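Local coordinates for protein ATP-dependent DNA helicase RecQ (Porphyromonas gingivalis, PDB 3IUO) that probably couples ATP hydrolysis to 3'-5' unwinding of duplex DNA, the present chain being the C-terminal piece of the helicase, at residues Met73-Lys86 against Asp103-Phe116. Sequence-based numbering, arbitrary orientation.
Sequences MDEDHLEDIFEYFK and DYSEEEIRLVRIKF
V112 sits between I81 and F82 where the helical segments 75-86 and 106-116, parts of helices 75-87 and 106-121, cross at -59°, their axes 9.4 Å apart at closest approach, in the all-helical C-terminal part of this RecQ protein. Its CB meets I81 CG2 at 3.6 Å, CG1 lies against F82, and CG2 takes the methyl CE of selenomethionine M73, whose chain bends at its third torsion (chi3 38°). L78 CD1 also touches CG2, and the L78 side chain packs on I69 of helix 66-72 as well.

The polar bonds gather at the start of helix 106-121, where S105 and E108 form a capping box: E108 N donates to S105 OG, and S105 N returns a bond to E108 OE1 on its anti lone pair. That leaves E108 OE2 for H77 ND1, 2.7 Å away and nearly in the imidazole plane, in an almost straight bond (165°). The carboxylate is thus gripped through both oxygens, which probably favours its charged form. Y104 turns its edge to a face of the H77 ring in a T-shaped pair, carries I81 CG1 over one of its own faces, and gives a weak hydrogen bond from OH to D80 OD2, 3.1 Å away.

Farther along, aliphatic carbons lie on ring faces. K115 CE sits 3.7 Å from the F82 ring centroid, while its NZ goes on to salt bridges with E119 and D66. R113 lays CA over the F85 ring and sends its guanidinium to D91. F85 CB, in turn, stands over the centre of the F116 ring, 3.6 Å from the centroid, with F82 CE1 at that ring's edge, 3.8 Å from F116 CD1.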
loop_
_atom_site.group_PDB
_atom_site.type_symbol
_atom_site.label_atom_id
_atom_site.label_comp_id
_atom_site.label_asym_id
_atom_site.label_seq_id
_atom_site.Cartn_x
_atom_site.Cartn_y
_atom_site.Cartn_z
HETATM N N MSE B 73 -19.473 8.186 10.514
HETATM C CA MSE B 73 -19.514 6.870 9.887
HETATM C C MSE B 73 -20.348 5.868 10.658
HETATM O O MSE B 73 -20.376 5.877 11.893
HETATM C CB MSE B 73 -18.097 6.319 9.647
HETATM C CG MSE B 73 -17.435 6.899 8.403
HETATM SE SE MSE B 73 -15.762 5.997 7.966
HETATM C CE MSE B 73 -16.313 4.160 8.421
ATOM N N ASP B 74 -21.047 5.023 9.912
ATOM C CA ASP B 74 -21.770 3.903 10.508
ATOM C C ASP B 74 -20.766 3.001 11.241
ATOM O O ASP B 74 -19.701 2.653 10.689
ATOM C CB ASP B 74 -22.517 3.119 9.428
ATOM N N GLU B 75 -21.100 2.643 12.488
ATOM C CA GLU B 75 -20.197 1.848 13.351
ATOM C C GLU B 75 -19.749 0.487 12.794
ATOM O O GLU B 75 -18.558 0.146 12.873
ATOM C CB GLU B 75 -20.772 1.692 14.767
ATOM N N ASP B 76 -20.683 -0.279 12.225
ATOM C CA ASP B 76 -20.357 -1.575 11.586
ATOM C C ASP B 76 -19.482 -1.428 10.330
ATOM O O ASP B 76 -18.670 -2.306 10.024
ATOM C CB ASP B 76 -21.636 -2.359 11.242
ATOM C CG ASP B 76 -22.445 -2.755 12.476
ATOM O OD1 ASP B 76 -21.894 -3.427 13.380
ATOM O OD2 ASP B 76 -23.653 -2.416 12.534
ATOM N N HIS B 77 -19.687 -0.336 9.592
ATOM C CA HIS B 77 -18.836 0.004 8.451
ATOM C C HIS B 77 -17.402 0.227 8.923
ATOM O O HIS B 77 -16.467 -0.352 8.369
ATOM C CB HIS B 77 -19.384 1.236 7.729
ATOM C CG HIS B 77 -20.640 0.976 6.945
ATOM N ND1 HIS B 77 -20.973 1.696 5.821
ATOM C CD2 HIS B 77 -21.622 0.053 7.101
ATOM C CE1 HIS B 77 -22.117 1.250 5.330
ATOM N NE2 HIS B 77 -22.537 0.256 6.094
ATOM N N LEU B 78 -17.231 1.044 9.959
ATOM C CA LEU B 78 -15.888 1.273 10.542
ATOM C C LEU B 78 -15.206 -0.046 10.968
ATOM O O LEU B 78 -14.058 -0.283 10.597
ATOM C CB LEU B 78 -15.950 2.263 11.725
ATOM C CG LEU B 78 -14.769 2.430 12.692
ATOM C CD1 LEU B 78 -13.545 2.917 11.948
ATOM C CD2 LEU B 78 -15.128 3.397 13.835
ATOM N N GLU B 79 -15.916 -0.887 11.729
ATOM C CA GLU B 79 -15.373 -2.159 12.202
ATOM C C GLU B 79 -14.985 -3.085 11.050
ATOM O O GLU B 79 -13.894 -3.655 11.050
ATOM C CB GLU B 79 -16.344 -2.846 13.180
ATOM C CG GLU B 79 -15.744 -4.045 13.925
ATOM C CD GLU B 79 -16.711 -4.676 14.932
ATOM O OE1 GLU B 79 -17.719 -5.297 14.524
ATOM O OE2 GLU B 79 -16.464 -4.565 16.150
ATOM N N ASP B 80 -15.861 -3.232 10.062
ATOM C CA ASP B 80 -15.587 -4.138 8.950
ATOM C C ASP B 80 -14.400 -3.685 8.088
ATOM O O ASP B 80 -13.555 -4.494 7.732
ATOM C CB ASP B 80 -16.843 -4.353 8.109
ATOM C CG ASP B 80 -17.922 -5.108 8.875
ATOM O OD1 ASP B 80 -17.581 -5.870 9.809
ATOM O OD2 ASP B 80 -19.117 -4.947 8.557
ATOM N N ILE B 81 -14.328 -2.391 7.792
ATOM C CA ILE B 81 -13.210 -1.876 7.011
ATOM C C ILE B 81 -11.912 -1.963 7.825
ATOM O O ILE B 81 -10.871 -2.326 7.290
ATOM C CB ILE B 81 -13.465 -0.420 6.528
ATOM C CG1 ILE B 81 -14.702 -0.355 5.615
ATOM C CG2 ILE B 81 -12.265 0.109 5.752
ATOM C CD1 ILE B 81 -15.267 1.055 5.521
ATOM N N PHE B 82 -11.985 -1.660 9.126
ATOM C CA PHE B 82 -10.786 -1.679 9.988
ATOM C C PHE B 82 -10.268 -3.115 10.020
ATOM O O PHE B 82 -9.051 -3.366 9.918
ATOM C CB PHE B 82 -11.153 -1.122 11.379
ATOM C CG PHE B 82 -9.993 -0.572 12.212
ATOM C CD1 PHE B 82 -8.883 0.014 11.661
ATOM C CD2 PHE B 82 -10.112 -0.548 13.605
ATOM C CE1 PHE B 82 -7.827 0.528 12.492
ATOM C CE2 PHE B 82 -9.098 -0.021 14.422
ATOM C CZ PHE B 82 -7.944 0.511 13.848
ATOM N N GLU B 83 -11.192 -4.068 10.180
ATOM C CA GLU B 83 -10.817 -5.479 10.176
ATOM C C GLU B 83 -10.184 -5.904 8.866
ATOM O O GLU B 83 -9.178 -6.648 8.862
ATOM C CB GLU B 83 -12.005 -6.381 10.479
ATOM C CG GLU B 83 -11.547 -7.704 11.018
ATOM C CD GLU B 83 -11.026 -7.630 12.483
ATOM O OE1 GLU B 83 -11.114 -6.563 13.155
ATOM O OE2 GLU B 83 -10.537 -8.670 12.979
ATOM N N TYR B 84 -10.737 -5.412 7.755
ATOM C CA TYR B 84 -10.107 -5.640 6.461
ATOM C C TYR B 84 -8.631 -5.202 6.477
ATOM O O TYR B 84 -7.739 -5.972 6.084
ATOM C CB TYR B 84 -10.871 -4.935 5.319
ATOM C CG TYR B 84 -10.034 -4.894 4.082
ATOM C CD1 TYR B 84 -9.995 -5.988 3.215
ATOM C CD2 TYR B 84 -9.188 -3.803 3.833
ATOM C CE1 TYR B 84 -9.137 -5.995 2.097
ATOM C CE2 TYR B 84 -8.334 -3.787 2.740
ATOM C CZ TYR B 84 -8.320 -4.869 1.866
ATOM O OH TYR B 84 -7.491 -4.856 0.782
ATOM N N PHE B 85 -8.355 -3.999 6.966
ATOM C CA PHE B 85 -6.959 -3.547 6.967
ATOM C C PHE B 85 -6.065 -4.360 7.902
ATOM O O PHE B 85 -4.902 -4.698 7.579
ATOM C CB PHE B 85 -6.871 -2.029 7.219
ATOM C CG PHE B 85 -7.221 -1.218 5.992
ATOM C CD1 PHE B 85 -6.359 -1.237 4.878
ATOM C CD2 PHE B 85 -8.407 -0.497 5.936
ATOM C CE1 PHE B 85 -6.699 -0.530 3.705
ATOM C CE2 PHE B 85 -8.751 0.236 4.780
ATOM C CZ PHE B 85 -7.890 0.226 3.671
ATOM N N LYS B 86 -6.596 -4.703 9.073
ATOM C CA LYS B 86 -5.836 -5.500 10.014
ATOM C C LYS B 86 -5.414 -6.839 9.438
ATOM O O LYS B 86 -4.345 -7.325 9.763
ATOM C CB LYS B 86 -6.635 -5.736 11.300
ATOM C CG LYS B 86 -6.689 -4.520 12.153
ATOM C CD LYS B 86 -7.650 -4.744 13.325
ATOM C CE LYS B 86 -7.510 -3.654 14.354
ATOM N NZ LYS B 86 -8.024 -2.423 13.751
ATOM N N ASP B 103 -19.622 -2.650 -1.044
ATOM C CA ASP B 103 -20.307 -2.409 0.234
ATOM C C ASP B 103 -20.001 -1.026 0.822
ATOM O O ASP B 103 -20.853 -0.414 1.486
ATOM C CB ASP B 103 -19.930 -3.493 1.252
ATOM C CG ASP B 103 -20.383 -4.881 0.823
ATOM O OD1 ASP B 103 -21.596 -5.095 0.643
ATOM O OD2 ASP B 103 -19.515 -5.760 0.667
ATOM N N TYR B 104 -18.792 -0.532 0.548
ATOM C CA TYR B 104 -18.312 0.719 1.140
ATOM C C TYR B 104 -17.805 1.681 0.087
ATOM O O TYR B 104 -17.241 1.274 -0.929
ATOM C CB TYR B 104 -17.222 0.417 2.165
ATOM C CG TYR B 104 -17.662 -0.640 3.132
ATOM C CD1 TYR B 104 -18.704 -0.397 4.030
ATOM C CD2 TYR B 104 -17.091 -1.901 3.118
ATOM C CE1 TYR B 104 -19.137 -1.393 4.919
ATOM C CE2 TYR B 104 -17.514 -2.895 3.999
ATOM C CZ TYR B 104 -18.534 -2.635 4.889
ATOM O OH TYR B 104 -18.961 -3.619 5.755
ATOM N N SER B 105 -18.034 2.963 0.325
ATOM C CA SER B 105 -17.589 3.994 -0.595
ATOM C C SER B 105 -16.078 4.198 -0.514
ATOM O O SER B 105 -15.426 3.850 0.482
ATOM C CB SER B 105 -18.306 5.314 -0.313
ATOM O OG SER B 105 -17.857 5.908 0.907
ATOM N N GLU B 106 -15.537 4.796 -1.564
ATOM C CA GLU B 106 -14.124 5.167 -1.577
ATOM C C GLU B 106 -13.795 6.085 -0.395
ATOM O O GLU B 106 -12.769 5.899 0.265
ATOM C CB GLU B 106 -13.775 5.861 -2.883
ATOM C CG GLU B 106 -12.268 6.098 -3.057
ATOM C CD GLU B 106 -11.911 6.639 -4.437
ATOM O OE1 GLU B 106 -10.923 7.397 -4.548
ATOM O OE2 GLU B 106 -12.615 6.305 -5.410
ATOM N N GLU B 107 -14.656 7.059 -0.114
ATOM C CA GLU B 107 -14.415 7.944 1.030
ATOM C C GLU B 107 -14.401 7.234 2.384
ATOM O O GLU B 107 -13.547 7.542 3.245
ATOM C CB GLU B 107 -15.371 9.128 1.034
ATOM C CG GLU B 107 -15.034 10.092 -0.077
ATOM C CD GLU B 107 -15.977 11.257 -0.164
ATOM O OE1 GLU B 107 -16.753 11.472 0.789
ATOM O OE2 GLU B 107 -15.917 11.975 -1.190
ATOM N N GLU B 108 -15.321 6.297 2.585
ATOM C CA GLU B 108 -15.316 5.544 3.847
ATOM C C GLU B 108 -14.018 4.769 4.004
ATOM O O GLU B 108 -13.408 4.787 5.075
ATOM C CB GLU B 108 -16.474 4.567 3.895
ATOM C CG GLU B 108 -17.801 5.193 4.195
ATOM C CD GLU B 108 -18.919 4.163 4.116
ATOM O OE1 GLU B 108 -19.142 3.581 3.017
ATOM O OE2 GLU B 108 -19.570 3.927 5.152
ATOM N N ILE B 109 -13.601 4.121 2.916
ATOM C CA ILE B 109 -12.423 3.268 2.910
ATOM C C ILE B 109 -11.175 4.118 3.107
ATOM O O ILE B 109 -10.301 3.743 3.909
ATOM C CB ILE B 109 -12.325 2.428 1.619
ATOM C CG1 ILE B 109 -13.451 1.389 1.583
ATOM C CG2 ILE B 109 -10.960 1.738 1.556
ATOM C CD1 ILE B 109 -13.611 0.720 0.226
ATOM N N ARG B 110 -11.098 5.257 2.408
ATOM C CA ARG B 110 -9.971 6.169 2.606
ATOM C C ARG B 110 -9.842 6.672 4.051
ATOM O O ARG B 110 -8.728 6.733 4.588
ATOM C CB ARG B 110 -10.015 7.356 1.644
ATOM C CG ARG B 110 -9.759 6.916 0.230
ATOM C CD ARG B 110 -9.964 8.065 -0.735
ATOM N NE ARG B 110 -8.833 8.995 -0.712
ATOM C CZ ARG B 110 -8.789 10.133 -1.390
ATOM N NH1 ARG B 110 -9.835 10.533 -2.107
ATOM N NH2 ARG B 110 -7.706 10.890 -1.359
ATOM N N LEU B 111 -10.963 7.051 4.685
ATOM C CA LEU B 111 -10.945 7.504 6.073
ATOM C C LEU B 111 -10.411 6.435 7.018
ATOM O O LEU B 111 -9.588 6.724 7.898
ATOM C CB LEU B 111 -12.350 7.942 6.514
ATOM C CG LEU B 111 -12.752 9.328 5.986
ATOM C CD1 LEU B 111 -14.258 9.599 6.244
ATOM C CD2 LEU B 111 -11.930 10.480 6.626
ATOM N N VAL B 112 -10.907 5.211 6.884
ATOM C CA VAL B 112 -10.504 4.178 7.819
ATOM C C VAL B 112 -9.049 3.814 7.557
ATOM O O VAL B 112 -8.341 3.502 8.513
ATOM C CB VAL B 112 -11.414 2.939 7.766
ATOM C CG1 VAL B 112 -10.965 1.863 8.766
ATOM C CG2 VAL B 112 -12.825 3.370 8.093
ATOM N N ARG B 113 -8.634 3.858 6.290
ATOM C CA ARG B 113 -7.245 3.553 5.924
ATOM C C ARG B 113 -6.298 4.590 6.576
ATOM O O ARG B 113 -5.237 4.218 7.065
ATOM C CB ARG B 113 -7.126 3.560 4.403
ATOM C CG ARG B 113 -5.718 3.276 3.872
ATOM C CD ARG B 113 -5.700 3.162 2.371
ATOM N NE ARG B 113 -4.322 2.983 1.875
ATOM C CZ ARG B 113 -3.526 3.987 1.548
ATOM N NH1 ARG B 113 -3.953 5.243 1.678
ATOM N NH2 ARG B 113 -2.296 3.735 1.130
ATOM N N ILE B 114 -6.688 5.860 6.586
ATOM C CA ILE B 114 -5.900 6.904 7.317
ATOM C C ILE B 114 -5.742 6.534 8.775
ATOM O O ILE B 114 -4.631 6.559 9.323
ATOM C CB ILE B 114 -6.530 8.306 7.147
ATOM C CG1 ILE B 114 -6.299 8.788 5.701
ATOM C CG2 ILE B 114 -6.020 9.310 8.189
ATOM C CD1 ILE B 114 -7.314 9.832 5.263
ATOM N N LYS B 115 -6.858 6.180 9.418
ATOM C CA LYS B 115 -6.852 5.793 10.830
ATOM C C LYS B 115 -5.886 4.604 11.045
ATOM O O LYS B 115 -5.030 4.611 11.944
ATOM C CB LYS B 115 -8.272 5.409 11.223
ATOM C CG LYS B 115 -8.363 4.769 12.607
ATOM C CD LYS B 115 -9.801 4.438 12.903
ATOM C CE LYS B 115 -9.931 3.439 14.051
ATOM N NZ LYS B 115 -9.496 4.039 15.361
ATOM N N PHE B 116 -6.034 3.591 10.216
ATOM C CA PHE B 116 -5.235 2.399 10.363
ATOM C C PHE B 116 -3.739 2.661 10.152
ATOM O O PHE B 116 -2.908 2.197 10.948
ATOM C CB PHE B 116 -5.725 1.330 9.372
ATOM C CG PHE B 116 -4.883 0.089 9.345
ATOM C CD1 PHE B 116 -5.050 -0.917 10.290
ATOM C CD2 PHE B 116 -3.932 -0.051 8.362
ATOM C CE1 PHE B 116 -4.276 -2.070 10.250
ATOM C CE2 PHE B 116 -3.138 -1.202 8.315
ATOM C CZ PHE B 116 -3.315 -2.195 9.267
#